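Putative tetR-family transcriptional regulatory protein (Streptomyces coelicolor, PDB 2DG8) is a putative transcriptional regulator of the TetR family that probably binds DNA through a helix-turn-helix motif. Local coordinates at residues L15-D20 and Q37-P42; Q9-I14 and I53-R58. All blocks are in the same frame, centred on the assembly; numbering follows the deposited sequence.

Interaction 1 of 2, residues L15-D20 and Q37-P42; sequences LAATLD and QRAGVP
Arg38 NH1 rests 3.7 Å from Asp20 CB and is held by a salt bridge to Glu24, while Arg38 NH2 forms a salt bridge with Glu25. The contact joins helix 10-25 to helix 32-39, the latter being the first helix of the TetR-family helix-turn-helix. Arginine suits this place because its chain, straight from CG to NE, passes alongside Ala17, with CD 3.9 Å from Ala17 O, and still delivers a charge to the acidic end of helix 10-25. Asp20 offers Arg38 a methylene instead of its carboxylate: OD1 stays 5.0 Å from NH1, and OD2 forms a salt bridge with Arg102 on helix 101-116. Opposite charge this near may still help to steady the guanidinium.

Beside the Arg38 side chain the helices come close, with the CA atoms of Ala17 and Ala39 5.2 Å apart. So short a separation calls for small residues, and two alanines meet here methyl to methyl. Just past Ala39, Gly40 takes a positive phi of 58°, which favours glycine, and ends the helix as the C-prime residue of a Schellman motif. The methyl of Ala17 also presses on the backbone of the other helix, its CB lying 3.6 Å from Ala39 N.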
loop_
_atom_site.group_PDB
_atom_site.type_symbol
_atom_site.label_atom_id
_atom_site.label_comp_id
_atom_site.label_asym_id
_atom_site.label_seq_id
_atom_site.Cartn_x
_atom_site.Cartn_y
_atom_site.Cartn_z
ATOM N N LEU A 15 -15.434 16.083 -9.222
ATOM C CA LEU A 15 -14.255 15.460 -8.632
ATOM C C LEU A 15 -14.626 14.574 -7.449
ATOM O O LEU A 15 -14.138 13.448 -7.326
ATOM C CB LEU A 15 -13.259 16.530 -8.189
ATOM C CG LEU A 15 -12.561 17.270 -9.338
ATOM C CD1 LEU A 15 -11.676 18.357 -8.775
ATOM C CD2 LEU A 15 -11.739 16.287 -10.169
ATOM N N ALA A 16 -15.508 15.079 -6.593
ATOM C CA ALA A 16 -15.954 14.331 -5.425
ATOM C C ALA A 16 -16.671 13.041 -5.829
ATOM O O ALA A 16 -16.425 11.984 -5.254
ATOM C CB ALA A 16 -16.877 15.198 -4.572
ATOM N N ALA A 17 -17.556 13.137 -6.817
ATOM C CA ALA A 17 -18.314 11.983 -7.293
ATOM C C ALA A 17 -17.370 10.937 -7.879
ATOM O O ALA A 17 -17.615 9.727 -7.781
ATOM C CB ALA A 17 -19.326 12.429 -8.344
ATOM N N THR A 18 -16.289 11.411 -8.493
ATOM C CA THR A 18 -15.293 10.522 -9.076
ATOM C C THR A 18 -14.615 9.723 -7.954
ATOM O O THR A 18 -14.384 8.520 -8.077
ATOM C CB THR A 18 -14.220 11.324 -9.844
ATOM O OG1 THR A 18 -14.854 12.171 -10.811
ATOM C CG2 THR A 18 -13.261 10.376 -10.569
ATOM N N LEU A 19 -14.311 10.411 -6.861
ATOM C CA LEU A 19 -13.677 9.803 -5.691
ATOM C C LEU A 19 -14.643 8.800 -5.056
ATOM O O LEU A 19 -14.249 7.687 -4.729
ATOM C CB LEU A 19 -13.295 10.901 -4.686
ATOM C CG LEU A 19 -11.812 11.217 -4.431
ATOM C CD1 LEU A 19 -10.904 10.709 -5.542
ATOM C CD2 LEU A 19 -11.681 12.717 -4.248
ATOM N N ASP A 20 -15.903 9.201 -4.888
ATOM C CA ASP A 20 -16.925 8.318 -4.332
ATOM C C ASP A 20 -16.974 7.043 -5.180
ATOM O O ASP A 20 -16.928 5.932 -4.655
ATOM C CB ASP A 20 -18.312 8.982 -4.383
ATOM C CG ASP A 20 -18.475 10.111 -3.377
ATOM O OD1 ASP A 20 -19.473 10.858 -3.496
ATOM O OD2 ASP A 20 -17.626 10.252 -2.467
ATOM N N GLN A 37 -23.964 11.114 -13.210
ATOM C CA GLN A 37 -25.134 10.739 -12.419
ATOM C C GLN A 37 -24.925 10.968 -10.921
ATOM O O GLN A 37 -25.801 11.513 -10.237
ATOM C CB GLN A 37 -25.488 9.271 -12.654
ATOM C CG GLN A 37 -26.661 8.773 -11.806
ATOM C CD GLN A 37 -27.922 9.606 -11.997
ATOM O OE1 GLN A 37 -28.304 9.923 -13.124
ATOM N NE2 GLN A 37 -28.580 9.950 -10.894
ATOM N N ARG A 38 -23.770 10.547 -10.409
ATOM C CA ARG A 38 -23.472 10.717 -8.989
ATOM C C ARG A 38 -23.315 12.196 -8.622
ATOM O O ARG A 38 -23.705 12.623 -7.538
ATOM C CB ARG A 38 -22.188 9.971 -8.620
ATOM C CG ARG A 38 -22.301 8.463 -8.599
ATOM C CD ARG A 38 -20.927 7.844 -8.389
ATOM N NE ARG A 38 -20.988 6.407 -8.139
ATOM C CZ ARG A 38 -20.932 5.854 -6.931
ATOM N NH1 ARG A 38 -20.811 6.620 -5.853
ATOM N NH2 ARG A 38 -20.994 4.534 -6.800
ATOM N N ALA A 39 -22.728 12.971 -9.525
ATOM C CA ALA A 39 -22.530 14.394 -9.281
ATOM C C ALA A 39 -23.822 15.151 -9.551
ATOM O O ALA A 39 -23.939 16.338 -9.234
ATOM C CB ALA A 39 -21.418 14.929 -10.180
ATOM N N GLY A 40 -24.795 14.462 -10.137
ATOM C CA GLY A 40 -26.052 15.117 -10.446
ATOM C C GLY A 40 -25.811 16.304 -11.357
ATOM O O GLY A 40 -26.189 17.431 -11.040
ATOM N N VAL A 41 -25.147 16.050 -12.481
ATOM C CA VAL A 41 -24.850 17.083 -13.467
ATOM C C VAL A 41 -25.030 16.454 -14.841
ATOM O O VAL A 41 -24.821 15.255 -15.014
ATOM C CB VAL A 41 -23.385 17.605 -13.348
ATOM C CG1 VAL A 41 -23.085 17.991 -11.914
ATOM C CG2 VAL A 41 -22.394 16.540 -13.835
ATOM N N PRO A 42 -25.436 17.249 -15.839
ATOM C CA PRO A 42 -25.607 16.647 -17.164
ATOM C C PRO A 42 -24.312 16.022 -17.692
ATOM O O PRO A 42 -23.208 16.501 -17.400
ATOM C CB PRO A 42 -26.108 17.816 -18.018
ATOM C CG PRO A 42 -25.602 19.038 -17.298
ATOM C CD PRO A 42 -25.794 18.678 -15.846
#

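Interaction 2 of 2, residues Q9-I14 and I53-R58; sequences QRRERI and IEQLLR
Ile14 and Leu56 make the apolar half of this contact, in the TetR-type DNA-binding domain, where helix 10-25, the first of its three helices, packs on the start of the long fourth helix, 53-77. The CA atoms of the two residues stand 8.7 Å apart, a gap bridged by branched aliphatic side chains that cross at about a right angle. Ile14 points toward helix 53-77 and touches with its shorter branch, CG2, which lies anti to the backbone N and 3.9 Å from Leu56 CD2. Leu56 reaches back because its CG is likewise swung anti to N (chi1 -167°). Both residues are buried, and both also rest on Ile35 of helix 32-39, which is why apolar residues suit these places.

The polar half of the contact is made by Arg11 and Gln55, both extended, which cross at about a right angle. Arg11 NH1 approaches Gln55 OE1 to 3.9 Å, too long for a hydrogen bond; the amide oxygen sits at the edge of the guanidinium, near its plane, and the two flat groups are turned 77° apart. Each end is engaged by another partner. Arg11 NH1 bonds to His49 O, its NH2 group forms a salt bridge with Glu59, and Phe50 adds a cation-pi contact; arginine's several N-H groups suit such a junction. Glutamine, extended along its chain, is long enough to carry its oxygen to the loop before its helix, where Gln55 OE1 accepts a hydrogen bond from Thr51 N.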
loop_
_atom_site.group_PDB
_atom_site.type_symbol
_atom_site.label_atom_id
_atom_site.label_comp_id
_atom_site.label_asym_id
_atom_site.label_seq_id
_atom_site.Cartn_x
_atom_site.Cartn_y
_atom_site.Cartn_z
ATOM N N GLN A 9 -19.489 25.450 -8.205
ATOM C CA GLN A 9 -19.014 24.237 -7.545
ATOM C C GLN A 9 -19.381 22.953 -8.286
ATOM O O GLN A 9 -19.347 21.867 -7.706
ATOM C CB GLN A 9 -19.570 24.171 -6.118
ATOM C CG GLN A 9 -18.838 25.032 -5.086
ATOM C CD GLN A 9 -18.639 26.476 -5.529
ATOM O OE1 GLN A 9 -17.778 26.769 -6.361
ATOM N NE2 GLN A 9 -19.438 27.383 -4.975
ATOM N N ARG A 10 -19.732 23.062 -9.562
ATOM C CA ARG A 10 -20.099 21.871 -10.320
ATOM C C ARG A 10 -18.866 21.033 -10.645
ATOM O O ARG A 10 -18.920 19.803 -10.651
ATOM C CB ARG A 10 -20.826 22.257 -11.610
ATOM C CG ARG A 10 -21.210 21.063 -12.471
ATOM C CD ARG A 10 -22.057 21.470 -13.674
ATOM N NE ARG A 10 -23.466 21.686 -13.348
ATOM C CZ ARG A 10 -24.383 22.043 -14.242
ATOM N NH1 ARG A 10 -25.643 22.216 -13.871
ATOM N NH2 ARG A 10 -24.039 22.231 -15.510
ATOM N N ARG A 11 -17.752 21.705 -10.911
ATOM C CA ARG A 11 -16.517 21.012 -11.227
ATOM C C ARG A 11 -16.055 20.247 -9.989
ATOM O O ARG A 11 -15.685 19.078 -10.081
ATOM C CB ARG A 11 -15.452 22.016 -11.678
ATOM C CG ARG A 11 -14.331 21.402 -12.507
ATOM C CD ARG A 11 -13.546 22.475 -13.250
ATOM N NE ARG A 11 -12.556 21.914 -14.169
ATOM C CZ ARG A 11 -11.413 21.353 -13.784
ATOM N NH1 ARG A 11 -10.575 20.859 -14.687
ATOM N NH2 ARG A 11 -11.101 21.305 -12.493
ATOM N N GLU A 12 -16.093 20.910 -8.833
ATOM C CA GLU A 12 -15.692 20.294 -7.568
ATOM C C GLU A 12 -16.565 19.075 -7.282
ATOM O O GLU A 12 -16.088 18.053 -6.782
ATOM C CB GLU A 12 -15.848 21.286 -6.404
ATOM C CG GLU A 12 -15.053 22.590 -6.534
ATOM C CD GLU A 12 -15.157 23.468 -5.285
ATOM O OE1 GLU A 12 -14.528 24.547 -5.256
ATOM O OE2 GLU A 12 -15.868 23.082 -4.331
ATOM N N ARG A 13 -17.851 19.190 -7.594
ATOM C CA ARG A 13 -18.779 18.096 -7.349
ATOM C C ARG A 13 -18.437 16.911 -8.232
ATOM O O ARG A 13 -18.611 15.757 -7.838
ATOM C CB ARG A 13 -20.217 18.540 -7.617
ATOM C CG ARG A 13 -21.212 18.022 -6.594
ATOM C CD ARG A 13 -22.609 18.535 -6.893
ATOM N NE ARG A 13 -22.623 19.987 -7.029
ATOM C CZ ARG A 13 -23.145 20.630 -8.068
ATOM N NH1 ARG A 13 -23.118 21.956 -8.115
ATOM N NH2 ARG A 13 -23.691 19.944 -9.064
ATOM N N ILE A 14 -17.949 17.194 -9.430
ATOM C CA ILE A 14 -17.591 16.123 -10.339
ATOM C C ILE A 14 -16.412 15.353 -9.757
ATOM O O ILE A 14 -16.404 14.121 -9.773
ATOM C CB ILE A 14 -17.241 16.673 -11.738
ATOM C CG1 ILE A 14 -18.524 17.176 -12.415
ATOM C CG2 ILE A 14 -16.576 15.583 -12.582
ATOM C CD1 ILE A 14 -18.308 17.938 -13.715
ATOM N N ILE A 53 -10.228 11.578 -19.203
ATOM C CA ILE A 53 -10.223 10.828 -17.953
ATOM C C ILE A 53 -8.939 10.983 -17.144
ATOM O O ILE A 53 -8.970 10.936 -15.911
ATOM C CB ILE A 53 -10.479 9.317 -18.205
ATOM C CG1 ILE A 53 -11.496 8.788 -17.194
ATOM C CG2 ILE A 53 -9.187 8.517 -18.066
ATOM C CD1 ILE A 53 -12.925 9.233 -17.470
ATOM N N GLU A 54 -7.816 11.168 -17.833
ATOM C CA GLU A 54 -6.542 11.315 -17.145
ATOM C C GLU A 54 -6.510 12.582 -16.303
ATOM O O GLU A 54 -6.146 12.534 -15.133
ATOM C CB GLU A 54 -5.371 11.338 -18.131
ATOM C CG GLU A 54 -4.026 11.282 -17.412
ATOM C CD GLU A 54 -2.833 11.387 -18.342
ATOM O OE1 GLU A 54 -1.790 10.759 -18.038
ATOM O OE2 GLU A 54 -2.928 12.103 -19.364
ATOM N N GLN A 55 -6.876 13.718 -16.890
ATOM C CA GLN A 55 -6.880 14.955 -16.123
ATOM C C GLN A 55 -7.868 14.824 -14.961
ATOM O O GLN A 55 -7.597 15.265 -13.846
ATOM C CB GLN A 55 -7.293 16.139 -16.992
ATOM C CG GLN A 55 -7.415 17.424 -16.196
ATOM C CD GLN A 55 -7.951 18.566 -17.023
ATOM O OE1 GLN A 55 -9.116 18.564 -17.431
ATOM N NE2 GLN A 55 -7.100 19.548 -17.289
ATOM N N LEU A 56 -9.020 14.224 -15.243
ATOM C CA LEU A 56 -10.062 14.012 -14.238
ATOM C C LEU A 56 -9.464 13.194 -13.086
ATOM O O LEU A 56 -9.548 13.588 -11.921
ATOM C CB LEU A 56 -11.243 13.267 -14.890
ATOM C CG LEU A 56 -12.629 13.102 -14.248
ATOM C CD1 LEU A 56 -12.717 11.756 -13.593
ATOM C CD2 LEU A 56 -12.929 14.241 -13.258
ATOM N N LEU A 57 -8.839 12.067 -13.417
ATOM C CA LEU A 57 -8.234 11.220 -12.393
ATOM C C LEU A 57 -7.108 11.924 -11.646
ATOM O O LEU A 57 -6.970 11.785 -10.426
ATOM C CB LEU A 57 -7.707 9.921 -13.004
ATOM C CG LEU A 57 -8.766 8.910 -13.458
ATOM C CD1 LEU A 57 -8.087 7.650 -13.945
ATOM C CD2 LEU A 57 -9.707 8.590 -12.306
ATOM N N ARG A 58 -6.303 12.687 -12.371
ATOM C CA ARG A 58 -5.202 13.400 -11.741
ATOM C C ARG A 58 -5.741 14.440 -10.770
ATOM O O ARG A 58 -5.230 14.575 -9.655
ATOM C CB ARG A 58 -4.312 14.066 -12.797
ATOM C CG ARG A 58 -3.594 13.062 -13.710
ATOM C CD ARG A 58 -2.794 13.754 -14.807
ATOM N NE ARG A 58 -1.555 14.344 -14.318
ATOM C CZ ARG A 58 -0.473 13.643 -13.980
ATOM N NH1 ARG A 58 -0.473 12.319 -14.081
ATOM N NH2 ARG A 58 0.614 14.268 -13.541
#

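From the N terminus, helix 10-25 supplies one side of both contacts: residues 9-14 come first and serve interaction 2, and residues 15-20 follow directly and serve interaction 1. The chain then turns into helix 32-39, whose end closes the shorter loop at interaction 1. After helix 44-49, the start of helix 53-77 returns to close the longer loop at interaction 2, which encloses the other. The two centres lie about 8 Å apart and the contacts touch, as where Thr18 CG2 packs on Leu56 CD1. Together they tie the first helix to the helix-turn-helix and to the long helix that leads on to the C-terminal domain.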